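Long-range contacts in serine protease pet (Escherichia coli, PDB 4OM9), which is an autotransporter enterotoxin of enteroaggregative Escherichia coli, a secreted serine protease whose beta-helical passenger domain carries the peptidase fold and probably cleaves alpha-fodrin: residues N94-Q105 with T243-L253; R115-Y123 with E219-T227. One frame throughout, in Å; residues are numbered along the deposited sequence.

Interaction 1. Residues N94-Q105 with T243-L253; sequences NRMTTGNDFSIQ and TPFDSKTTNEL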
loop_
_atom_site.group_PDB
_atom_site.type_symbol
_atom_site.label_atom_id
_atom_site.label_comp_id
_atom_site.label_asym_id
_atom_site.label_seq_id
_atom_site.Cartn_x
_atom_site.Cartn_y
_atom_site.Cartn_z
ATOM N N ASN A 94 -35.476 -21.551 15.076
ATOM C CA ASN A 94 -35.960 -22.872 14.680
ATOM C C ASN A 94 -34.798 -23.735 14.223
ATOM O O ASN A 94 -33.685 -23.229 13.950
ATOM C CB ASN A 94 -37.003 -22.770 13.565
ATOM C CG ASN A 94 -38.022 -23.925 13.594
ATOM O OD1 ASN A 94 -37.716 -25.038 14.028
ATOM N ND2 ASN A 94 -39.223 -23.659 13.107
ATOM N N ARG A 95 -35.049 -25.036 14.136
ATOM C CA ARG A 95 -34.024 -25.966 13.678
ATOM C C ARG A 95 -34.588 -27.344 13.381
ATOM O O ARG A 95 -35.702 -27.689 13.798
ATOM C CB ARG A 95 -32.891 -26.095 14.706
ATOM C CG ARG A 95 -33.325 -26.604 16.070
ATOM C CD ARG A 95 -32.129 -27.118 16.874
ATOM N NE ARG A 95 -32.590 -27.713 18.126
ATOM C CZ ARG A 95 -31.852 -28.461 18.939
ATOM N NH1 ARG A 95 -30.579 -28.735 18.656
ATOM N NH2 ARG A 95 -32.399 -28.939 20.048
ATOM N N MET A 96 -33.812 -28.101 12.616
ATOM C CA MET A 96 -34.062 -29.508 12.391
ATOM C C MET A 96 -32.776 -30.282 12.684
ATOM O O MET A 96 -31.654 -29.782 12.547
ATOM C CB MET A 96 -34.559 -29.778 10.965
ATOM C CG MET A 96 -36.078 -29.747 10.809
ATOM S SD MET A 96 -36.640 -30.044 9.112
ATOM C CE MET A 96 -36.061 -31.699 8.870
ATOM N N THR A 97 -32.969 -31.526 13.072
ATOM C CA THR A 97 -31.981 -32.262 13.813
ATOM C C THR A 97 -32.085 -33.703 13.380
ATOM O O THR A 97 -33.179 -34.189 13.090
ATOM C CB THR A 97 -32.208 -32.075 15.324
ATOM O OG1 THR A 97 -31.241 -31.137 15.831
ATOM C CG2 THR A 97 -32.144 -33.375 16.073
ATOM N N THR A 98 -30.937 -34.367 13.294
ATOM C CA THR A 98 -30.857 -35.665 12.656
ATOM C C THR A 98 -30.156 -36.628 13.602
ATOM O O THR A 98 -29.349 -36.195 14.423
ATOM C CB THR A 98 -30.111 -35.530 11.309
ATOM O OG1 THR A 98 -30.877 -36.108 10.248
ATOM C CG2 THR A 98 -28.718 -36.137 11.358
ATOM N N GLY A 99 -30.475 -37.920 13.515
ATOM C CA GLY A 99 -29.876 -38.928 14.378
ATOM C C GLY A 99 -28.347 -38.931 14.337
ATOM O O GLY A 99 -27.672 -39.310 15.300
ATOM N N ASN A 100 -27.799 -38.497 13.210
ATOM C CA ASN A 100 -26.365 -38.365 13.052
ATOM C C ASN A 100 -25.818 -37.037 13.635
ATOM O O ASN A 100 -24.649 -36.696 13.391
ATOM C CB ASN A 100 -25.999 -38.481 11.568
ATOM C CG ASN A 100 -24.581 -39.012 11.343
ATOM O OD1 ASN A 100 -24.097 -39.896 12.067
ATOM N ND2 ASN A 100 -23.917 -38.473 10.324
ATOM N N ASP A 101 -26.675 -36.311 14.376
ATOM C CA ASP A 101 -26.285 -35.146 15.200
ATOM C C ASP A 101 -26.192 -33.883 14.346
ATOM O O ASP A 101 -25.606 -32.871 14.745
ATOM C CB ASP A 101 -24.959 -35.418 15.944
ATOM C CG ASP A 101 -24.575 -34.318 16.935
ATOM O OD1 ASP A 101 -25.465 -33.672 17.515
ATOM O OD2 ASP A 101 -23.355 -34.106 17.145
ATOM N N PHE A 102 -26.801 -33.933 13.168
ATOM C CA PHE A 102 -26.777 -32.788 12.285
ATOM C C PHE A 102 -27.812 -31.761 12.745
ATOM O O PHE A 102 -28.891 -32.123 13.225
ATOM C CB PHE A 102 -27.033 -33.213 10.841
ATOM C CG PHE A 102 -27.135 -32.062 9.893
ATOM C CD1 PHE A 102 -25.989 -31.399 9.456
ATOM C CD2 PHE A 102 -28.380 -31.621 9.455
ATOM C CE1 PHE A 102 -26.077 -30.328 8.587
ATOM C CE2 PHE A 102 -28.490 -30.540 8.584
ATOM C CZ PHE A 102 -27.339 -29.881 8.152
ATOM N N SER A 103 -27.479 -30.479 12.592
ATOM C CA SER A 103 -28.408 -29.411 12.921
ATOM C C SER A 103 -28.372 -28.276 11.904
ATOM O O SER A 103 -27.339 -27.650 11.706
ATOM C CB SER A 103 -28.124 -28.859 14.314
ATOM O OG SER A 103 -29.048 -27.817 14.629
ATOM N N ILE A 104 -29.514 -28.030 11.264
ATOM C CA ILE A 104 -29.712 -26.857 10.415
ATOM C C ILE A 104 -30.608 -25.870 11.158
ATOM O O ILE A 104 -31.697 -26.211 11.650
ATOM C CB ILE A 104 -30.316 -27.210 9.040
ATOM C CG1 ILE A 104 -30.647 -25.942 8.251
ATOM C CG2 ILE A 104 -31.560 -28.016 9.196
ATOM C CD1 ILE A 104 -29.441 -25.100 7.877
ATOM N N GLN A 105 -30.109 -24.646 11.251
ATOM C CA GLN A 105 -30.677 -23.617 12.092
ATOM C C GLN A 105 -31.279 -22.488 11.266
ATOM O O GLN A 105 -30.731 -22.100 10.220
ATOM C CB GLN A 105 -29.611 -23.031 13.026
ATOM C CG GLN A 105 -29.046 -23.968 14.089
ATOM C CD GLN A 105 -27.934 -23.287 14.880
ATOM O OE1 GLN A 105 -26.914 -22.883 14.316
ATOM N NE2 GLN A 105 -28.139 -23.132 16.181
ATOM N N THR A 243 -19.833 -34.675 11.637
ATOM C CA THR A 243 -21.155 -34.946 11.076
ATOM C C THR A 243 -21.204 -34.361 9.677
ATOM O O THR A 243 -21.089 -33.159 9.511
ATOM C CB THR A 243 -22.275 -34.353 11.946
ATOM O OG1 THR A 243 -22.320 -35.064 13.188
ATOM C CG2 THR A 243 -23.635 -34.444 11.248
ATOM N N PRO A 244 -21.336 -35.222 8.664
ATOM C CA PRO A 244 -21.339 -34.788 7.265
ATOM C C PRO A 244 -22.495 -33.852 6.989
ATOM O O PRO A 244 -23.624 -34.155 7.411
ATOM C CB PRO A 244 -21.502 -36.096 6.483
ATOM C CG PRO A 244 -21.094 -37.178 7.450
ATOM C CD PRO A 244 -21.531 -36.677 8.789
ATOM N N PHE A 245 -22.241 -32.747 6.293
ATOM C CA PHE A 245 -23.320 -31.810 5.973
ATOM C C PHE A 245 -24.500 -32.500 5.296
ATOM O O PHE A 245 -24.314 -33.298 4.382
ATOM C CB PHE A 245 -22.839 -30.676 5.061
ATOM C CG PHE A 245 -23.973 -29.871 4.481
ATOM C CD1 PHE A 245 -24.581 -28.880 5.230
ATOM C CD2 PHE A 245 -24.459 -30.137 3.210
ATOM C CE1 PHE A 245 -25.642 -28.148 4.710
ATOM C CE2 PHE A 245 -25.503 -29.411 2.687
ATOM C CZ PHE A 245 -26.099 -28.414 3.437
ATOM N N ASP A 246 -25.713 -32.150 5.710
ATOM C CA ASP A 246 -26.911 -32.870 5.248
ATOM C C ASP A 246 -27.875 -31.952 4.484
ATOM O O ASP A 246 -28.633 -31.203 5.084
ATOM C CB ASP A 246 -27.608 -33.521 6.447
ATOM C CG ASP A 246 -28.910 -34.231 6.082
ATOM O OD1 ASP A 246 -29.363 -34.212 4.915
ATOM O OD2 ASP A 246 -29.495 -34.828 7.001
ATOM N N SER A 247 -27.854 -32.077 3.160
ATOM C CA SER A 247 -28.684 -31.303 2.245
ATOM C C SER A 247 -30.189 -31.475 2.431
ATOM O O SER A 247 -30.951 -30.508 2.469
ATOM C CB SER A 247 -28.340 -31.691 0.814
ATOM O OG SER A 247 -27.566 -30.682 0.205
ATOM N N LYS A 248 -30.602 -32.728 2.488
ATOM C CA LYS A 248 -31.994 -33.094 2.592
ATOM C C LYS A 248 -32.660 -32.470 3.810
ATOM O O LYS A 248 -33.726 -31.875 3.702
ATOM C CB LYS A 248 -32.110 -34.618 2.647
ATOM C CG LYS A 248 -33.506 -35.139 2.899
ATOM C CD LYS A 248 -33.469 -36.658 3.077
ATOM C CE LYS A 248 -34.865 -37.219 3.216
ATOM N NZ LYS A 248 -35.656 -36.441 4.223
ATOM N N THR A 249 -32.039 -32.617 4.972
ATOM C CA THR A 249 -32.583 -32.051 6.201
ATOM C C THR A 249 -32.490 -30.525 6.166
ATOM O O THR A 249 -33.393 -29.821 6.616
ATOM C CB THR A 249 -31.842 -32.592 7.439
ATOM O OG1 THR A 249 -31.864 -34.028 7.424
ATOM C CG2 THR A 249 -32.488 -32.079 8.725
ATOM N N THR A 250 -31.381 -30.016 5.628
ATOM C CA THR A 250 -31.228 -28.582 5.434
ATOM C C THR A 250 -32.363 -28.013 4.593
ATOM O O THR A 250 -32.947 -26.981 4.932
ATOM C CB THR A 250 -29.895 -28.241 4.745
ATOM O OG1 THR A 250 -28.814 -28.638 5.595
ATOM C CG2 THR A 250 -29.795 -26.726 4.466
ATOM N N ASN A 251 -32.672 -28.691 3.495
ATOM C CA ASN A 251 -33.642 -28.174 2.547
ATOM C C ASN A 251 -35.038 -28.287 3.099
ATOM O O ASN A 251 -35.908 -27.465 2.802
ATOM C CB ASN A 251 -33.516 -28.891 1.206
ATOM C CG ASN A 251 -32.319 -28.397 0.410
ATOM O OD1 ASN A 251 -31.786 -27.313 0.687
ATOM N ND2 ASN A 251 -31.893 -29.176 -0.576
ATOM N N GLU A 252 -35.245 -29.272 3.951
ATOM C CA GLU A 252 -36.547 -29.414 4.577
ATOM C C GLU A 252 -36.764 -28.281 5.574
ATOM O O GLU A 252 -37.846 -27.723 5.651
ATOM C CB GLU A 252 -36.694 -30.792 5.231
ATOM C CG GLU A 252 -37.225 -31.827 4.236
ATOM C CD GLU A 252 -36.870 -33.258 4.597
ATOM O OE1 GLU A 252 -36.338 -33.487 5.704
ATOM O OE2 GLU A 252 -37.118 -34.160 3.762
ATOM N N LEU A 253 -35.733 -27.909 6.317
ATOM C CA LEU A 253 -35.909 -26.792 7.220
ATOM C C LEU A 253 -36.192 -25.534 6.413
ATOM O O LEU A 253 -37.075 -24.777 6.772
ATOM C CB LEU A 253 -34.697 -26.577 8.121
ATOM C CG LEU A 253 -35.026 -25.378 9.017
ATOM C CD1 LEU A 253 -35.957 -25.769 10.173
ATOM C CD2 LEU A 253 -33.790 -24.633 9.503
HETATM O O HOH W 1 -25.065 -36.515 8.717
#

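Interaction 2. Residues R115-Y123 with E219-T227; sequences RGADTSFNY and EDKWVLLGT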
loop_
_atom_site.group_PDB
_atom_site.type_symbol
_atom_site.label_atom_id
_atom_site.label_comp_id
_atom_site.label_asym_id
_atom_site.label_seq_id
_atom_site.Cartn_x
_atom_site.Cartn_y
_atom_site.Cartn_z
ATOM N N ARG A 115 -21.649 -14.185 3.334
ATOM C CA ARG A 115 -22.592 -14.813 2.416
ATOM C C ARG A 115 -22.734 -16.303 2.726
ATOM O O ARG A 115 -23.552 -16.997 2.108
ATOM C CB ARG A 115 -22.186 -14.597 0.959
ATOM C CG ARG A 115 -22.676 -13.265 0.375
ATOM C CD ARG A 115 -21.879 -12.108 0.920
ATOM N NE ARG A 115 -20.493 -12.185 0.460
ATOM C CZ ARG A 115 -19.436 -11.690 1.110
ATOM N NH1 ARG A 115 -19.569 -11.076 2.282
ATOM N NH2 ARG A 115 -18.229 -11.831 0.583
ATOM N N GLY A 116 -21.960 -16.775 3.700
ATOM C CA GLY A 116 -22.093 -18.131 4.210
ATOM C C GLY A 116 -21.181 -19.135 3.525
ATOM O O GLY A 116 -20.587 -18.838 2.493
ATOM N N ALA A 117 -21.061 -20.332 4.086
ATOM C CA ALA A 117 -20.167 -21.322 3.488
ATOM C C ALA A 117 -20.866 -22.037 2.333
ATOM O O ALA A 117 -22.096 -22.121 2.311
ATOM C CB ALA A 117 -19.683 -22.317 4.538
ATOM N N ASP A 118 -20.079 -22.532 1.375
ATOM C CA ASP A 118 -20.602 -23.334 0.270
ATOM C C ASP A 118 -21.077 -24.690 0.796
ATOM O O ASP A 118 -20.369 -25.346 1.541
ATOM C CB ASP A 118 -19.528 -23.516 -0.812
ATOM C CG ASP A 118 -19.961 -24.465 -1.932
ATOM O OD1 ASP A 118 -20.026 -25.700 -1.715
ATOM O OD2 ASP A 118 -20.218 -23.975 -3.048
ATOM N N THR A 119 -22.272 -25.103 0.391
ATOM C CA THR A 119 -22.907 -26.326 0.888
ATOM C C THR A 119 -23.022 -27.431 -0.164
ATOM O O THR A 119 -23.963 -28.216 -0.128
ATOM C CB THR A 119 -24.349 -26.042 1.398
ATOM O OG1 THR A 119 -25.048 -25.270 0.411
ATOM C CG2 THR A 119 -24.329 -25.268 2.708
ATOM N N SER A 120 -22.079 -27.500 -1.096
ATOM C CA SER A 120 -22.173 -28.493 -2.162
ATOM C C SER A 120 -21.478 -29.843 -1.855
ATOM O O SER A 120 -21.170 -30.607 -2.775
ATOM C CB SER A 120 -21.594 -27.913 -3.447
ATOM O OG SER A 120 -20.185 -27.826 -3.334
ATOM N N PHE A 121 -21.215 -30.140 -0.583
ATOM C CA PHE A 121 -20.646 -31.443 -0.257
ATOM C C PHE A 121 -21.699 -32.558 -0.296
ATOM O O PHE A 121 -22.733 -32.470 0.348
ATOM C CB PHE A 121 -19.970 -31.451 1.113
ATOM C CG PHE A 121 -19.368 -32.791 1.457
ATOM C CD1 PHE A 121 -18.249 -33.251 0.774
ATOM C CD2 PHE A 121 -19.942 -33.601 2.418
ATOM C CE1 PHE A 121 -17.710 -34.479 1.055
ATOM C CE2 PHE A 121 -19.402 -34.837 2.711
ATOM C CZ PHE A 121 -18.282 -35.284 2.025
ATOM N N ASN A 122 -21.413 -33.615 -1.047
ATOM C CA ASN A 122 -22.351 -34.728 -1.195
ATOM C C ASN A 122 -21.808 -36.022 -0.615
ATOM O O ASN A 122 -21.131 -36.784 -1.307
ATOM C CB ASN A 122 -22.697 -34.936 -2.664
ATOM C CG ASN A 122 -23.876 -35.851 -2.853
ATOM O OD1 ASN A 122 -24.289 -36.547 -1.927
ATOM N ND2 ASN A 122 -24.432 -35.857 -4.058
ATOM N N TYR A 123 -22.138 -36.285 0.644
ATOM C CA TYR A 123 -21.650 -37.468 1.346
ATOM C C TYR A 123 -22.057 -38.786 0.687
ATOM O O TYR A 123 -21.483 -39.823 0.986
ATOM C CB TYR A 123 -22.147 -37.464 2.795
ATOM C CG TYR A 123 -21.375 -38.393 3.723
ATOM C CD1 TYR A 123 -19.980 -38.408 3.722
ATOM C CD2 TYR A 123 -22.040 -39.213 4.632
ATOM C CE1 TYR A 123 -19.263 -39.233 4.587
ATOM C CE2 TYR A 123 -21.341 -40.037 5.497
ATOM C CZ TYR A 123 -19.943 -40.051 5.468
ATOM O OH TYR A 123 -19.251 -40.859 6.332
ATOM N N GLU A 219 -13.881 -27.325 -8.963
ATOM C CA GLU A 219 -14.582 -26.057 -8.850
ATOM C C GLU A 219 -13.685 -25.021 -8.200
ATOM O O GLU A 219 -14.023 -23.845 -8.160
ATOM C CB GLU A 219 -15.872 -26.232 -8.050
ATOM C CG GLU A 219 -16.777 -27.347 -8.554
ATOM C CD GLU A 219 -17.588 -26.961 -9.785
ATOM O OE1 GLU A 219 -17.010 -26.434 -10.757
ATOM O OE2 GLU A 219 -18.816 -27.193 -9.780
ATOM N N ASP A 220 -12.537 -25.477 -7.702
ATOM C CA ASP A 220 -11.553 -24.620 -7.048
ATOM C C ASP A 220 -12.205 -23.739 -5.984
ATOM O O ASP A 220 -12.219 -22.509 -6.083
ATOM C CB ASP A 220 -10.816 -23.778 -8.088
ATOM C CG ASP A 220 -10.219 -24.631 -9.201
ATOM O OD1 ASP A 220 -9.185 -25.305 -8.964
ATOM O OD2 ASP A 220 -10.798 -24.633 -10.312
ATOM N N LYS A 221 -12.756 -24.392 -4.966
ATOM C CA LYS A 221 -13.443 -23.694 -3.892
ATOM C C LYS A 221 -13.492 -24.514 -2.612
ATOM O O LYS A 221 -13.615 -25.731 -2.646
ATOM C CB LYS A 221 -14.864 -23.340 -4.322
ATOM C CG LYS A 221 -15.692 -24.546 -4.747
ATOM C CD LYS A 221 -17.167 -24.196 -4.837
ATOM C CE LYS A 221 -18.016 -25.431 -5.135
ATOM N NZ LYS A 221 -19.468 -25.090 -5.168
ATOM N N TRP A 222 -13.418 -23.829 -1.480
ATOM C CA TRP A 222 -13.615 -24.476 -0.191
ATOM C C TRP A 222 -15.096 -24.739 0.093
ATOM O O TRP A 222 -15.973 -23.894 -0.136
ATOM C CB TRP A 222 -13.006 -23.634 0.927
ATOM C CG TRP A 222 -11.519 -23.666 0.890
ATOM C CD1 TRP A 222 -10.702 -22.764 0.297
ATOM C CD2 TRP A 222 -10.679 -24.676 1.441
ATOM N NE1 TRP A 222 -9.390 -23.134 0.459
ATOM C CE2 TRP A 222 -9.346 -24.311 1.158
ATOM C CE3 TRP A 222 -10.921 -25.858 2.157
ATOM C CZ2 TRP A 222 -8.254 -25.079 1.558
ATOM C CZ3 TRP A 222 -9.844 -26.620 2.555
ATOM C CH2 TRP A 222 -8.518 -26.225 2.256
ATOM N N VAL A 223 -15.350 -25.922 0.620
ATOM C CA VAL A 223 -16.683 -26.433 0.745
ATOM C C VAL A 223 -16.857 -26.824 2.187
ATOM O O VAL A 223 -15.920 -27.310 2.798
ATOM C CB VAL A 223 -16.874 -27.626 -0.230
ATOM C CG1 VAL A 223 -17.810 -28.696 0.312
ATOM C CG2 VAL A 223 -17.286 -27.117 -1.602
ATOM N N LEU A 224 -18.039 -26.592 2.747
ATOM C CA LEU A 224 -18.307 -27.038 4.100
ATOM C C LEU A 224 -18.519 -28.553 4.140
ATOM O O LEU A 224 -19.564 -29.025 3.695
ATOM C CB LEU A 224 -19.537 -26.342 4.647
ATOM C CG LEU A 224 -19.875 -26.562 6.116
ATOM C CD1 LEU A 224 -18.843 -25.879 7.010
ATOM C CD2 LEU A 224 -21.284 -26.023 6.375
ATOM N N LEU A 225 -17.553 -29.304 4.675
ATOM C CA LEU A 225 -17.667 -30.774 4.766
ATOM C C LEU A 225 -18.767 -31.194 5.725
ATOM O O LEU A 225 -19.564 -32.106 5.449
ATOM C CB LEU A 225 -16.351 -31.411 5.226
ATOM C CG LEU A 225 -16.415 -32.940 5.464
ATOM C CD1 LEU A 225 -16.167 -33.685 4.163
ATOM C CD2 LEU A 225 -15.410 -33.433 6.527
ATOM N N GLY A 226 -18.794 -30.521 6.869
ATOM C CA GLY A 226 -19.772 -30.814 7.898
ATOM C C GLY A 226 -19.431 -30.041 9.156
ATOM O O GLY A 226 -18.772 -29.007 9.083
ATOM N N THR A 227 -19.854 -30.567 10.304
ATOM C CA THR A 227 -19.717 -29.878 11.579
ATOM C C THR A 227 -19.172 -30.834 12.624
ATOM O O THR A 227 -19.482 -32.043 12.621
ATOM C CB THR A 227 -21.071 -29.284 12.065
ATOM O OG1 THR A 227 -22.076 -30.303 12.056
ATOM C CG2 THR A 227 -21.505 -28.204 11.139
HETATM O O HOH W 2 -17.069 -22.556 2.116
#

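Interaction 1. Residues N94-Q105 with T243-L253
Phe-102 lays one ring face against the cap of the helix in 243-253, where Asp-246 CB stands 3.6 Å above the ring centroid in a CH-pi contact. With CG anti to the backbone N (chi1 175°), the ring is carried off its strand toward that cap. Near the ring plane, Phe-102 CZ comes within 3.2 Å of Thr-250 OG1, and the Phe-102 edge also faces the Phe-245 ring in an offset edge-to-face pair with planes at 85°. Farther along the helix, Leu-253 packs against both strands: its CB lies 3.6 Å from Ile-104 CG2, while Met-96 slides past it and bends at chi3, bringing CE 3.6 Å from Thr-249 CG2. At the turn, Thr-243 OG1 donates to Asn-100 O (2.9 Å), and a water links Asn-100 ND2 to Pro-244 O.

A second shell fixes these groups. As N-cap, Asp-246 accepts Thr-249 N on OD1 (3.1 Å) and Thr-249 OG1 on OD2, both from above the carboxylate plane; its carbonyl O takes Thr-250 N and OG1 from opposite faces. Lys-190 and Asn-189 hold the Asn-100 amide. Asp-101 bonds to His-72 N and His-229 ND1.

The helix thus covers one face of the hairpin formed by strands 88-97 and 102-107, with strand 66-70 pairing alongside 102-107.

Interaction 2. Residues R115-Y123 with E219-T227
An Asx turn at Asp-118 shapes the loop between strand 102-107 and helix 127-134 where it meets strand 221-232, part of the second antiparallel sheet of this chymotrypsin-like peptidase fold. Asp-118 OD1 closes the turn by accepting Ser-120 N (2.8 Å) from above the carboxylate plane, and its syn lone pair takes Ser-120 OG (2.7 Å). Two bonds therefore grip one carboxylate oxygen, leaving OD2 directed to Lys-221 NZ, 2.5 Å away in a salt bridge. The lysine chain runs extended beyond CG and meets the aspartate at about a right angle; a weak bond joins its NZ to Ser-120 OG. The backbone adds its own tie: Leu-224 N donates to Asp-118 O over 2.9 Å at 167°, almost straight, and a water spans Asp-118 N and Trp-222 O. Leu-224 rests on Thr-60 and Ile-62 while the backbone of Ala-117 bonds Ser-61, and both segments thereby reach strand 60-63 of the other sheet. Beyond the turn, Phe-121 sets its CB 3.6 Å from Val-223 CG1. Its ring lies alongside Leu-225, which sits with Gly-226 opposite Val-212 in a classic beta bulge; Leu-225 CD1 hangs over one ring face, offset toward the rim, and approaches Phe-121 CZ to 3.4 Å.

In the fold
The two interactions show how neighbouring strands join two adjacent contacts, their centres about 15 Å apart. Strands 221-232 and 239-244 pair in one antiparallel sheet: Thr-243 N probably bonds Thr-227 O (2.8 Å), and just past the strand end Phe-245 N probably bonds Leu-225 O (2.9 Å). Phe-245, the partner of Phe-102 in interaction 1, also packs its CE2 3.4 Å from Thr-119 O in the loop of interaction 2. Asp-101 accepts from the backbone N of His-72 and bonds His-229 ND1; by its position in the PA-clan fold it probably corresponds to the catalytic aspartate, and His-72 to the histidine. Interaction 1 would thus border the active site, while interaction 2 anchors the loop linking the two sheets.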